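Local coordinates for response regulator receiver protein (PDB 3KTO) that probably acts as a receiver module in bacterial two-component signalling and gene regulation, although its phosphoacceptor position departs from the usual one, at residues Ser23-Pro28 with Lys109-His114; Ile84-Ser89 with His114-Asp119; Leu29-Gln34 with Gln122-Ala127. One frame throughout, in Å; residues are numbered along the deposited sequence.

Contact 1: residues Ser23-Pro28 with Lys109-His114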
ATOM      1  N   SER A  23      -8.614  -4.937  14.363  1.00 33.72           N
ATOM      2  CA  SER A  23      -9.644  -5.516  15.214  1.00 35.49           C
ATOM      3  C   SER A  23      -9.094  -6.686  16.022  1.00 35.80           C
ATOM      4  O   SER A  23      -9.382  -6.814  17.214  1.00 36.81           O
ATOM      5  CB  SER A  23     -10.832  -5.972  14.370  1.00 35.59           C
ATOM      6  OG  SER A  23     -11.470  -4.858  13.778  1.00 36.78           O
ATOM      7  N   LYS A  24      -8.296  -7.529  15.376  1.00 36.53           N
ATOM      8  CA  LYS A  24      -7.703  -8.686  16.040  1.00 38.82           C
ATOM      9  C   LYS A  24      -6.770  -8.251  17.161  1.00 39.42           C
ATOM     10  O   LYS A  24      -6.855  -8.744  18.287  1.00 39.52           O
ATOM     11  CB  LYS A  24      -6.943  -9.546  15.022  1.00 40.34           C
ATOM     12  CG  LYS A  24      -7.857 -10.381  14.135  1.00 44.33           C
ATOM     13  CD  LYS A  24      -7.103 -11.096  13.012  1.00 47.36           C
ATOM     14  CE  LYS A  24      -6.686 -10.124  11.906  1.00 48.92           C
ATOM     15  NZ  LYS A  24      -6.080 -10.808  10.718  1.00 49.50           N
ATOM     16  N   LEU A  25      -5.879  -7.321  16.847  1.00 38.90           N
ATOM     17  CA  LEU A  25      -4.932  -6.800  17.823  1.00 38.94           C
ATOM     18  C   LEU A  25      -5.563  -6.161  19.064  1.00 38.57           C
ATOM     19  O   LEU A  25      -5.006  -6.247  20.157  1.00 38.20           O
ATOM     20  CB  LEU A  25      -4.016  -5.768  17.157  1.00 39.19           C
ATOM     21  CG  LEU A  25      -3.081  -5.006  18.100  1.00 40.78           C
ATOM     22  CD1 LEU A  25      -2.039  -5.958  18.675  1.00 40.21           C
ATOM     23  CD2 LEU A  25      -2.407  -3.871  17.349  1.00 41.73           C
ATOM     24  N   LEU A  26      -6.716  -5.524  18.902  1.00 38.72           N
ATOM     25  CA  LEU A  26      -7.355  -4.844  20.022  1.00 39.32           C
ATOM     26  C   LEU A  26      -8.495  -5.601  20.696  1.00 43.17           C
ATOM     27  O   LEU A  26      -8.996  -5.172  21.734  1.00 43.01           O
ATOM     28  CB  LEU A  26      -7.868  -3.480  19.562  1.00 37.48           C
ATOM     29  CG  LEU A  26      -6.853  -2.503  18.970  1.00 35.02           C
ATOM     30  CD1 LEU A  26      -7.594  -1.295  18.409  1.00 34.16           C
ATOM     31  CD2 LEU A  26      -5.849  -2.091  20.038  1.00 33.55           C
ATOM     32  N   SER A  27      -8.908  -6.723  20.114  1.00 45.49           N
ATOM     33  CA  SER A  27     -10.008  -7.505  20.679  1.00 48.44           C
ATOM     34  C   SER A  27      -9.767  -7.887  22.134  1.00 49.75           C
ATOM     35  O   SER A  27     -10.684  -7.818  22.961  1.00 50.28           O
ATOM     36  CB  SER A  27     -10.248  -8.775  19.857  1.00 49.41           C
ATOM     37  OG  SER A  27      -9.159  -9.678  19.910  1.00 50.58           O
ATOM     38  N   PRO A  28      -8.525  -8.280  22.473  1.00 50.50           N
ATOM     39  CA  PRO A  28      -8.268  -8.660  23.863  1.00 51.47           C
ATOM     40  C   PRO A  28      -8.169  -7.497  24.833  1.00 51.99           C
ATOM     41  O   PRO A  28      -7.672  -7.656  25.942  1.00 52.27           O
ATOM     42  CB  PRO A  28      -6.982  -9.479  23.767  1.00 51.44           C
ATOM     43  CG  PRO A  28      -6.228  -8.766  22.647  1.00 51.39           C
ATOM     44  CD  PRO A  28      -7.331  -8.496  21.631  1.00 51.03           C
ATOM     45  N   LYS A 109       1.952   3.977   9.693  1.00 30.82           N
ATOM     46  CA  LYS A 109       1.792   2.542   9.451  1.00 31.49           C
ATOM     47  C   LYS A 109       2.818   2.176   8.366  1.00 31.66           C
ATOM     48  O   LYS A 109       3.080   2.974   7.473  1.00 29.24           O
ATOM     49  CB  LYS A 109       0.379   2.226   8.944  1.00 33.95           C
ATOM     50  CG  LYS A 109      -0.725   2.424   9.969  1.00 36.41           C
ATOM     51  CD  LYS A 109      -2.054   1.851   9.481  1.00 39.87           C
ATOM     52  CE  LYS A 109      -2.634   2.651   8.318  1.00 40.56           C
ATOM     53  NZ  LYS A 109      -3.957   2.099   7.870  1.00 43.00           N
ATOM     54  N   PRO A 110       3.435   0.985   8.445  1.00 32.63           N
ATOM     55  CA  PRO A 110       3.282  -0.069   9.454  1.00 33.12           C
ATOM     56  C   PRO A 110       3.630   0.473  10.831  1.00 32.35           C
ATOM     57  O   PRO A 110       4.605   1.214  10.997  1.00 33.34           O
ATOM     58  CB  PRO A 110       4.259  -1.143   8.979  1.00 32.61           C
ATOM     59  CG  PRO A 110       5.321  -0.343   8.294  1.00 34.92           C
ATOM     60  CD  PRO A 110       4.498   0.629   7.489  1.00 33.58           C
ATOM     61  N   PHE A 111       2.829   0.100  11.813  1.00 32.37           N
ATOM     62  CA  PHE A 111       3.010   0.580  13.173  1.00 34.77           C
ATOM     63  C   PHE A 111       3.538  -0.465  14.141  1.00 34.60           C
ATOM     64  O   PHE A 111       3.590  -1.661  13.840  1.00 33.27           O
ATOM     65  CB  PHE A 111       1.677   1.093  13.713  1.00 35.96           C
ATOM     66  CG  PHE A 111       0.615   0.039  13.753  1.00 36.60           C
ATOM     67  CD1 PHE A 111       0.055  -0.442  12.577  1.00 36.96           C
ATOM     68  CD2 PHE A 111       0.216  -0.519  14.963  1.00 37.41           C
ATOM     69  CE1 PHE A 111      -0.884  -1.464  12.599  1.00 36.88           C
ATOM     70  CE2 PHE A 111      -0.723  -1.544  14.995  1.00 38.01           C
ATOM     71  CZ  PHE A 111      -1.272  -2.016  13.807  1.00 39.12           C
ATOM     72  N   ILE A 112       3.919   0.018  15.314  1.00 35.84           N
ATOM     73  CA  ILE A 112       4.423  -0.819  16.381  1.00 37.74           C
ATOM     74  C   ILE A 112       3.177  -1.127  17.198  1.00 36.66           C
ATOM     75  O   ILE A 112       2.523  -0.221  17.710  1.00 32.77           O
ATOM     76  CB  ILE A 112       5.436  -0.044  17.231  1.00 40.77           C
ATOM     77  CG1 ILE A 112       6.455   0.633  16.309  1.00 43.18           C
ATOM     78  CG2 ILE A 112       6.137  -0.986  18.183  1.00 42.08           C
ATOM     79  CD1 ILE A 112       7.401   1.577  17.015  1.00 46.15           C
ATOM     80  N   GLU A 113       2.835  -2.401  17.321  1.00 37.71           N
ATOM     81  CA  GLU A 113       1.623  -2.729  18.043  1.00 40.61           C
ATOM     82  C   GLU A 113       1.511  -2.181  19.459  1.00 39.69           C
ATOM     83  O   GLU A 113       0.427  -1.750  19.852  1.00 39.51           O
ATOM     84  CB  GLU A 113       1.378  -4.239  18.038  1.00 43.26           C
ATOM     85  CG  GLU A 113       2.466  -5.092  18.633  1.00 48.34           C
ATOM     86  CD  GLU A 113       2.017  -6.532  18.791  1.00 51.68           C
ATOM     87  OE1 GLU A 113       1.509  -7.107  17.802  1.00 52.64           O
ATOM     88  OE2 GLU A 113       2.165  -7.089  19.902  1.00 52.20           O
ATOM     89  N   HIS A 114       2.598  -2.161  20.228  1.00 39.48           N
ATOM     90  CA  HIS A 114       2.467  -1.657  21.595  1.00 39.41           C
ATOM     91  C   HIS A 114       2.123  -0.173  21.633  1.00 37.34           C
ATOM     92  O   HIS A 114       1.480   0.295  22.569  1.00 37.75           O
ATOM     93  CB  HIS A 114       3.717  -1.954  22.443  1.00 40.88           C
ATOM     94  CG  HIS A 114       4.869  -1.032  22.200  1.00 43.52           C
ATOM     95  ND1 HIS A 114       5.853  -1.295  21.272  1.00 45.03           N
ATOM     96  CD2 HIS A 114       5.210   0.140  22.786  1.00 44.71           C
ATOM     97  CE1 HIS A 114       6.752  -0.327  21.299  1.00 45.14           C
ATOM     98  NE2 HIS A 114       6.385   0.557  22.208  1.00 45.44           N
TER

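Contact 2: residues Ile84-Ser89 with His114-Asp119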
ATOM      1  N   ILE A  84      -7.232   8.775  17.397  1.00 17.80           N
ATOM      2  CA  ILE A  84      -5.903   8.338  16.987  1.00 16.63           C
ATOM      3  C   ILE A  84      -5.921   8.360  15.456  1.00 15.56           C
ATOM      4  O   ILE A  84      -6.714   7.656  14.832  1.00 17.90           O
ATOM      5  CB  ILE A  84      -5.620   6.879  17.436  1.00 17.53           C
ATOM      6  CG1 ILE A  84      -5.697   6.757  18.958  1.00 19.41           C
ATOM      7  CG2 ILE A  84      -4.259   6.443  16.948  1.00 17.35           C
ATOM      8  CD1 ILE A  84      -5.563   5.317  19.448  1.00 22.66           C
ATOM      9  N   VAL A  85      -5.079   9.180  14.846  1.00 15.14           N
ATOM     10  CA  VAL A  85      -5.021   9.236  13.391  1.00 11.83           C
ATOM     11  C   VAL A  85      -3.846   8.370  12.906  1.00 15.25           C
ATOM     12  O   VAL A  85      -2.754   8.431  13.467  1.00 14.53           O
ATOM     13  CB  VAL A  85      -4.863  10.691  12.910  1.00 14.70           C
ATOM     14  CG1 VAL A  85      -4.645  10.721  11.410  1.00 12.36           C
ATOM     15  CG2 VAL A  85      -6.124  11.491  13.272  1.00 12.91           C
HETATM   16  N   MSE A  86      -4.087   7.545  11.886  1.00 13.89           N
HETATM   17  CA  MSE A  86      -3.064   6.658  11.349  1.00 14.51           C
HETATM   18  C   MSE A  86      -2.919   6.871   9.847  1.00 16.98           C
HETATM   19  O   MSE A  86      -3.877   7.233   9.166  1.00 14.01           O
HETATM   20  CB  MSE A  86      -3.435   5.199  11.617  1.00 16.85           C
HETATM   21  CG  MSE A  86      -3.666   4.876  13.096  1.00 22.31           C
HETATM   22 SE   MSE A  86      -4.053   2.997  13.398  1.00 34.81          SE
HETATM   23  CE  MSE A  86      -2.228   2.356  13.394  1.00 29.71           C
ATOM     24  N   ALA A  87      -1.718   6.647   9.334  1.00 15.33           N
ATOM     25  CA  ALA A  87      -1.471   6.819   7.907  1.00 16.54           C
ATOM     26  C   ALA A  87      -0.277   5.974   7.496  1.00 19.00           C
ATOM     27  O   ALA A  87       0.697   5.857   8.236  1.00 19.61           O
ATOM     28  CB  ALA A  87      -1.210   8.302   7.589  1.00 14.21           C
ATOM     29  N   SER A  88      -0.373   5.357   6.328  1.00 23.82           N
ATOM     30  CA  SER A  88       0.716   4.536   5.816  1.00 29.68           C
ATOM     31  C   SER A  88       1.549   5.413   4.895  1.00 32.22           C
ATOM     32  O   SER A  88       2.584   4.995   4.374  1.00 35.32           O
ATOM     33  CB  SER A  88       0.158   3.331   5.056  1.00 30.65           C
ATOM     34  OG  SER A  88      -0.827   3.733   4.123  1.00 37.89           O
ATOM     35  N   SER A  89       1.074   6.642   4.718  1.00 31.95           N
ATOM     36  CA  SER A  89       1.715   7.644   3.883  1.00 34.33           C
ATOM     37  C   SER A  89       1.520   8.990   4.561  1.00 34.10           C
ATOM     38  O   SER A  89       0.399   9.346   4.936  1.00 34.01           O
ATOM     39  CB  SER A  89       1.061   7.673   2.503  1.00 37.17           C
ATOM     40  OG  SER A  89       1.555   8.753   1.734  1.00 40.37           O
ATOM     41  N   HIS A 114       2.598  -2.161  20.228  1.00 39.48           N
ATOM     42  CA  HIS A 114       2.467  -1.657  21.595  1.00 39.41           C
ATOM     43  C   HIS A 114       2.123  -0.173  21.633  1.00 37.34           C
ATOM     44  O   HIS A 114       1.480   0.295  22.569  1.00 37.75           O
ATOM     45  CB  HIS A 114       3.717  -1.954  22.443  1.00 40.88           C
ATOM     46  CG  HIS A 114       4.869  -1.032  22.200  1.00 43.52           C
ATOM     47  ND1 HIS A 114       5.853  -1.295  21.272  1.00 45.03           N
ATOM     48  CD2 HIS A 114       5.210   0.140  22.786  1.00 44.71           C
ATOM     49  CE1 HIS A 114       6.752  -0.327  21.299  1.00 45.14           C
ATOM     50  NE2 HIS A 114       6.385   0.557  22.208  1.00 45.44           N
ATOM     51  N   VAL A 115       2.527   0.567  20.608  1.00 35.61           N
ATOM     52  CA  VAL A 115       2.206   1.986  20.560  1.00 34.33           C
ATOM     53  C   VAL A 115       0.693   2.118  20.424  1.00 32.27           C
ATOM     54  O   VAL A 115       0.045   2.831  21.184  1.00 31.83           O
ATOM     55  CB  VAL A 115       2.881   2.678  19.358  1.00 34.87           C
ATOM     56  CG1 VAL A 115       2.402   4.123  19.244  1.00 33.83           C
ATOM     57  CG2 VAL A 115       4.391   2.642  19.530  1.00 35.41           C
ATOM     58  N   LEU A 116       0.129   1.412  19.454  1.00 31.24           N
ATOM     59  CA  LEU A 116      -1.305   1.468  19.245  1.00 30.88           C
ATOM     60  C   LEU A 116      -2.040   0.944  20.473  1.00 29.72           C
ATOM     61  O   LEU A 116      -2.959   1.588  20.967  1.00 28.27           O
ATOM     62  CB  LEU A 116      -1.705   0.650  18.020  1.00 31.54           C
ATOM     63  CG  LEU A 116      -3.217   0.534  17.818  1.00 33.84           C
ATOM     64  CD1 LEU A 116      -3.806   1.903  17.499  1.00 30.99           C
ATOM     65  CD2 LEU A 116      -3.507  -0.455  16.705  1.00 34.73           C
ATOM     66  N   VAL A 117      -1.633  -0.220  20.967  1.00 29.09           N
ATOM     67  CA  VAL A 117      -2.292  -0.806  22.130  1.00 31.04           C
ATOM     68  C   VAL A 117      -2.282   0.185  23.291  1.00 31.02           C
ATOM     69  O   VAL A 117      -3.304   0.411  23.937  1.00 31.70           O
ATOM     70  CB  VAL A 117      -1.612  -2.141  22.538  1.00 31.61           C
ATOM     71  CG1 VAL A 117      -2.244  -2.695  23.812  1.00 31.89           C
ATOM     72  CG2 VAL A 117      -1.763  -3.149  21.413  1.00 30.63           C
ATOM     73  N   HIS A 118      -1.133   0.802  23.525  1.00 32.80           N
ATOM     74  CA  HIS A 118      -1.001   1.772  24.598  1.00 34.65           C
ATOM     75  C   HIS A 118      -1.943   2.962  24.421  1.00 33.50           C
ATOM     76  O   HIS A 118      -2.629   3.362  25.362  1.00 33.75           O
ATOM     77  CB  HIS A 118       0.448   2.262  24.683  1.00 38.51           C
ATOM     78  CG  HIS A 118       0.676   3.274  25.760  1.00 42.46           C
ATOM     79  ND1 HIS A 118       0.391   4.613  25.595  1.00 45.07           N
ATOM     80  CD2 HIS A 118       1.106   3.135  27.036  1.00 43.70           C
ATOM     81  CE1 HIS A 118       0.634   5.255  26.725  1.00 45.23           C
ATOM     82  NE2 HIS A 118       1.068   4.380  27.615  1.00 44.01           N
ATOM     83  N   ASP A 119      -1.977   3.529  23.217  1.00 33.74           N
ATOM     84  CA  ASP A 119      -2.847   4.672  22.939  1.00 31.15           C
ATOM     85  C   ASP A 119      -4.310   4.358  23.205  1.00 30.24           C
ATOM     86  O   ASP A 119      -5.048   5.188  23.740  1.00 30.71           O
ATOM     87  CB  ASP A 119      -2.702   5.127  21.486  1.00 31.88           C
ATOM     88  CG  ASP A 119      -1.405   5.864  21.232  1.00 33.37           C
ATOM     89  OD1 ASP A 119      -0.721   6.219  22.214  1.00 30.70           O
ATOM     90  OD2 ASP A 119      -1.080   6.098  20.049  1.00 33.25           O
TER

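Contact 3: residues Leu29-Gln34 with Gln122-Ala127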
ATOM      1  N   LEU A  29      -8.628  -6.330  24.391  1.00 51.67           N
ATOM      2  CA  LEU A  29      -8.637  -5.122  25.207  1.00 51.12           C
ATOM      3  C   LEU A  29     -10.106  -4.987  25.616  1.00 51.23           C
ATOM      4  O   LEU A  29     -10.973  -5.532  24.940  1.00 51.11           O
ATOM      5  CB  LEU A  29      -8.173  -3.905  24.373  1.00 51.00           C
ATOM      6  CG  LEU A  29      -6.888  -3.188  24.848  1.00 50.51           C
ATOM      7  CD1 LEU A  29      -5.836  -4.222  25.009  1.00 50.87           C
ATOM      8  CD2 LEU A  29      -6.416  -2.122  23.877  1.00 51.08           C
ATOM      9  N   ASP A  30     -10.386  -4.268  26.703  1.00 51.04           N
ATOM     10  CA  ASP A  30     -11.760  -4.077  27.188  1.00 51.05           C
ATOM     11  C   ASP A  30     -12.527  -3.035  26.371  1.00 49.40           C
ATOM     12  O   ASP A  30     -12.860  -1.961  26.881  1.00 50.30           O
ATOM     13  CB  ASP A  30     -11.747  -3.660  28.675  1.00 53.85           C
ATOM     14  CG  ASP A  30     -13.152  -3.501  29.264  1.00 56.58           C
ATOM     15  OD1 ASP A  30     -13.982  -4.426  29.106  1.00 57.57           O
ATOM     16  OD2 ASP A  30     -13.422  -2.460  29.906  1.00 58.73           O
ATOM     17  N   VAL A  31     -12.810  -3.351  25.106  1.00 46.69           N
ATOM     18  CA  VAL A  31     -13.531  -2.427  24.221  1.00 42.46           C
ATOM     19  C   VAL A  31     -13.999  -3.088  22.941  1.00 40.74           C
ATOM     20  O   VAL A  31     -13.409  -4.071  22.496  1.00 40.26           O
ATOM     21  CB  VAL A  31     -12.645  -1.215  23.820  1.00 41.82           C
ATOM     22  CG1 VAL A  31     -11.497  -1.679  22.956  1.00 39.16           C
ATOM     23  CG2 VAL A  31     -13.472  -0.175  23.076  1.00 40.07           C
ATOM     24  N   THR A  32     -15.062  -2.535  22.356  1.00 38.72           N
ATOM     25  CA  THR A  32     -15.627  -3.033  21.101  1.00 37.84           C
ATOM     26  C   THR A  32     -15.166  -2.161  19.932  1.00 35.99           C
ATOM     27  O   THR A  32     -15.400  -0.953  19.931  1.00 36.06           O
ATOM     28  CB  THR A  32     -17.178  -2.979  21.094  1.00 39.40           C
ATOM     29  OG1 THR A  32     -17.706  -3.840  22.109  1.00 41.93           O
ATOM     30  CG2 THR A  32     -17.717  -3.401  19.731  1.00 40.12           C
ATOM     31  N   ILE A  33     -14.553  -2.770  18.925  1.00 34.17           N
ATOM     32  CA  ILE A  33     -14.098  -2.011  17.768  1.00 31.93           C
ATOM     33  C   ILE A  33     -15.104  -2.092  16.622  1.00 31.41           C
ATOM     34  O   ILE A  33     -15.160  -3.097  15.907  1.00 31.58           O
ATOM     35  CB  ILE A  33     -12.734  -2.525  17.256  1.00 32.78           C
ATOM     36  CG1 ILE A  33     -11.694  -2.471  18.381  1.00 32.42           C
ATOM     37  CG2 ILE A  33     -12.279  -1.695  16.068  1.00 30.73           C
ATOM     38  CD1 ILE A  33     -11.466  -1.083  18.957  1.00 32.76           C
ATOM     39  N   GLN A  34     -15.909  -1.043  16.464  1.00 29.03           N
ATOM     40  CA  GLN A  34     -16.890  -0.979  15.389  1.00 28.29           C
ATOM     41  C   GLN A  34     -16.232  -0.258  14.207  1.00 25.33           C
ATOM     42  O   GLN A  34     -15.827   0.903  14.323  1.00 24.58           O
ATOM     43  CB  GLN A  34     -18.132  -0.230  15.862  1.00 31.19           C
ATOM     44  CG  GLN A  34     -19.195  -0.078  14.799  1.00 37.75           C
ATOM     45  CD  GLN A  34     -20.567   0.179  15.387  1.00 41.54           C
ATOM     46  OE1 GLN A  34     -20.699   0.828  16.431  1.00 44.02           O
ATOM     47  NE2 GLN A  34     -21.601  -0.315  14.714  1.00 44.21           N
ATOM     48  N   GLN A 122      -5.073   3.900  26.966  1.00 38.56           N
ATOM     49  CA  GLN A 122      -5.122   5.219  27.583  1.00 39.91           C
ATOM     50  C   GLN A 122      -6.519   5.824  27.430  1.00 38.76           C
ATOM     51  O   GLN A 122      -7.068   6.396  28.372  1.00 37.57           O
ATOM     52  CB  GLN A 122      -4.075   6.133  26.941  1.00 43.15           C
ATOM     53  CG  GLN A 122      -4.000   7.516  27.566  1.00 49.95           C
ATOM     54  CD  GLN A 122      -2.846   8.347  27.027  1.00 53.82           C
ATOM     55  OE1 GLN A 122      -1.675   7.988  27.186  1.00 56.35           O
ATOM     56  NE2 GLN A 122      -3.172   9.466  26.388  1.00 55.38           N
ATOM     57  N   ILE A 123      -7.094   5.692  26.239  1.00 37.33           N
ATOM     58  CA  ILE A 123      -8.433   6.209  25.980  1.00 35.03           C
ATOM     59  C   ILE A 123      -9.444   5.450  26.846  1.00 36.23           C
ATOM     60  O   ILE A 123     -10.382   6.033  27.386  1.00 35.04           O
ATOM     61  CB  ILE A 123      -8.811   6.042  24.490  1.00 34.21           C
ATOM     62  CG1 ILE A 123      -7.936   6.959  23.630  1.00 32.05           C
ATOM     63  CG2 ILE A 123     -10.290   6.342  24.282  1.00 30.53           C
ATOM     64  CD1 ILE A 123      -8.096   6.745  22.139  1.00 28.34           C
ATOM     65  N   ILE A 124      -9.245   4.143  26.965  1.00 37.43           N
ATOM     66  CA  ILE A 124     -10.117   3.301  27.771  1.00 39.43           C
ATOM     67  C   ILE A 124     -10.097   3.768  29.229  1.00 40.77           C
ATOM     68  O   ILE A 124     -11.151   3.972  29.837  1.00 40.93           O
ATOM     69  CB  ILE A 124      -9.670   1.817  27.704  1.00 39.25           C
ATOM     70  CG1 ILE A 124      -9.950   1.257  26.307  1.00 38.52           C
ATOM     71  CG2 ILE A 124     -10.395   0.991  28.767  1.00 39.57           C
ATOM     72  CD1 ILE A 124      -9.385  -0.126  26.077  1.00 39.01           C
ATOM     73  N   ASN A 125      -8.897   3.946  29.779  1.00 40.63           N
ATOM     74  CA  ASN A 125      -8.737   4.380  31.165  1.00 42.20           C
ATOM     75  C   ASN A 125      -9.239   5.797  31.406  1.00 43.83           C
ATOM     76  O   ASN A 125      -9.944   6.057  32.381  1.00 44.12           O
ATOM     77  CB  ASN A 125      -7.270   4.295  31.585  1.00 40.74           C
ATOM     78  CG  ASN A 125      -6.716   2.894  31.487  1.00 40.23           C
ATOM     79  OD1 ASN A 125      -7.461   1.920  31.515  1.00 41.52           O
ATOM     80  ND2 ASN A 125      -5.399   2.785  31.385  1.00 39.71           N
ATOM     81  N   GLY A 126      -8.862   6.713  30.522  1.00 45.09           N
ATOM     82  CA  GLY A 126      -9.289   8.090  30.661  1.00 47.20           C
ATOM     83  C   GLY A 126     -10.794   8.221  30.560  1.00 49.97           C
ATOM     84  O   GLY A 126     -11.373   9.214  31.013  1.00 49.95           O
ATOM     85  N   ALA A 127     -11.430   7.214  29.966  1.00 51.04           N
ATOM     86  CA  ALA A 127     -12.878   7.208  29.794  1.00 53.03           C
ATOM     87  C   ALA A 127     -13.583   6.811  31.084  1.00 53.96           C
ATOM     88  O   ALA A 127     -14.576   7.425  31.470  1.00 54.47           O
ATOM     89  CB  ALA A 127     -13.265   6.255  28.671  1.00 52.42           C
TER

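Contact 1: residues Ser23-Pro28 with Lys109-His114
Leu25 carries its CG opposite the backbone N (chi1 173°), which places both methyls of this helix 16-26 residue against Phe111 and Glu113. Those two hold CG between the backbone N and the carbonyl carbon (chi1 61° and 59°) and approach the leucine from one residue before and one after Ile112, the N-cap of helix 113-127. The branches of Leu25 divide the work. CD2 meets the rim of the Phe111 ring near its plane, 3.7 Å from CE2, a contact with the edge and not with a face. CD1 lies beside the glutamate, 3.8 Å from Glu113 OE1, and the CB of Glu113 sits 3.9 Å from CD1 and equally far from CD2, so the fork of the leucine straddles that methylene. Phe111 is buried, whereas Glu113 forms the solvent-facing margin and also packs on Lys63 of a second subunit. With an alanine at Leu25, the edge of Phe111 and the methylene of Glu113 would probably lose their apolar partner, opening a gap between helix 16-26 and the loop and first turn of helix 113-127. Nearby, Lys109, which precedes a cis peptide bond, makes salt bridges with Asp13 and Glu57, consistent with the signature lysine of receiver domains, here paired with a glutamate where the phosphoacceptor aspartate usually stands. No hydrogen bond spans the contact, which therefore rests on apolar packing with a carboxylate at its outer margin.

Contact 2: residues Ile84-Ser89 with His114-Asp119
Ile84 and Asp119 make the closest approach, a van der Waals contact in which CD1 of the isoleucine comes to 3.5 Å from CB of Asp119. Ile84 has CG1 opposite its carbonyl carbon (chi1 -60°) and an extended chain beyond, which brings the terminal methyl to the helix; it meets the methylene of the aspartate and not its carboxylate. The purely apolar contacts converge on Leu116. Its CD1 is 4.3 Å from Ile84 CD1 and just as far from the SE atom of Met86, a selenomethionine, so one methyl touches two alternate residues of strand 83-87, whose side chains point to the same face of the sheet. The strand and helix segments run nearly antiparallel, at 159° with their axes 10.8 Å apart, as expected for the last helix of a CheY-like receiver domain lying on its parallel sheet. Leu22 and Leu25 of helix 16-26 also touch Leu116, and Phe111 packs on both Met86 and Leu116, extending the core beyond this pair of elements. Among polar groups, no hydrogen bond joins the two segments. Asp119 OD2 lies close to Asp105 OD2, a pairing of like charges that might raise the proton affinity of one carboxylate.

Contact 3: residues Leu29-Gln34 with Gln122-Ala127
Ile124 meets Leu29, Asp30 and Val31 through one methyl, its CD1. Just before it on helix 113-127, Ile123 packs on Ile52 of strand 51-57 and on Pro82 in the loop before strand 83-87. Ile124 then faces the loop that leads into strand 32-36. Its CG1 lies opposite the carbonyl carbon (chi1 -70°) and the chain is extended beyond (chi2 172°), which carries CD1 well out from the helix. There it is 4.1 Å from Leu29 CG and equally far from Val31 CG1, and both side chains are inclined to that of the isoleucine. Leu29 also packs on Val117, Val120 and Gln121 of the same helix. Between Leu29 and Val31 the backbone passes close as well, with Asp30 O 4.0 Å from the same methyl. Asp30 is the centre of an inverse gamma turn, closed by a weak bond of 2.9 Å from Val31 N to Leu29 O; with this turn Leu29 and Val31, two residues apart, both lie against Ile124. Asp30 O is covered by this apolar contact and finds no hydrogen-bonding partner. Further along, Ala127 packs on Ile52, which Ile124 touches too. No hydrogen bond crosses between the segments. The connection from helix 16-26 to edge strand 32-36 packs against the C-terminal turns of helix 113-127, consistent with the (beta-alpha)5 receiver fold.

Overall arrangement
From the N terminus, strand 8-12 and helix 16-26 lead to the first half of contact 1, residues 29-34 open contact 3, and strand 83-87 opens contact 2. The second halves come late and in order: 109-114 closes contact 1 over the 80 residues between its segments, 114-119 closes contact 2 over 24, and 122-127 closes contact 3 over 87. Contact 2 thus nests within contact 3, while contact 1 crosses both. Contacts 1 and 2 share His114, and their centres are about 8 Å apart. Together the three tie helix 113-127 and the loop before it to helix 16-26, inner strand 83-87 and the entry to edge strand 32-36.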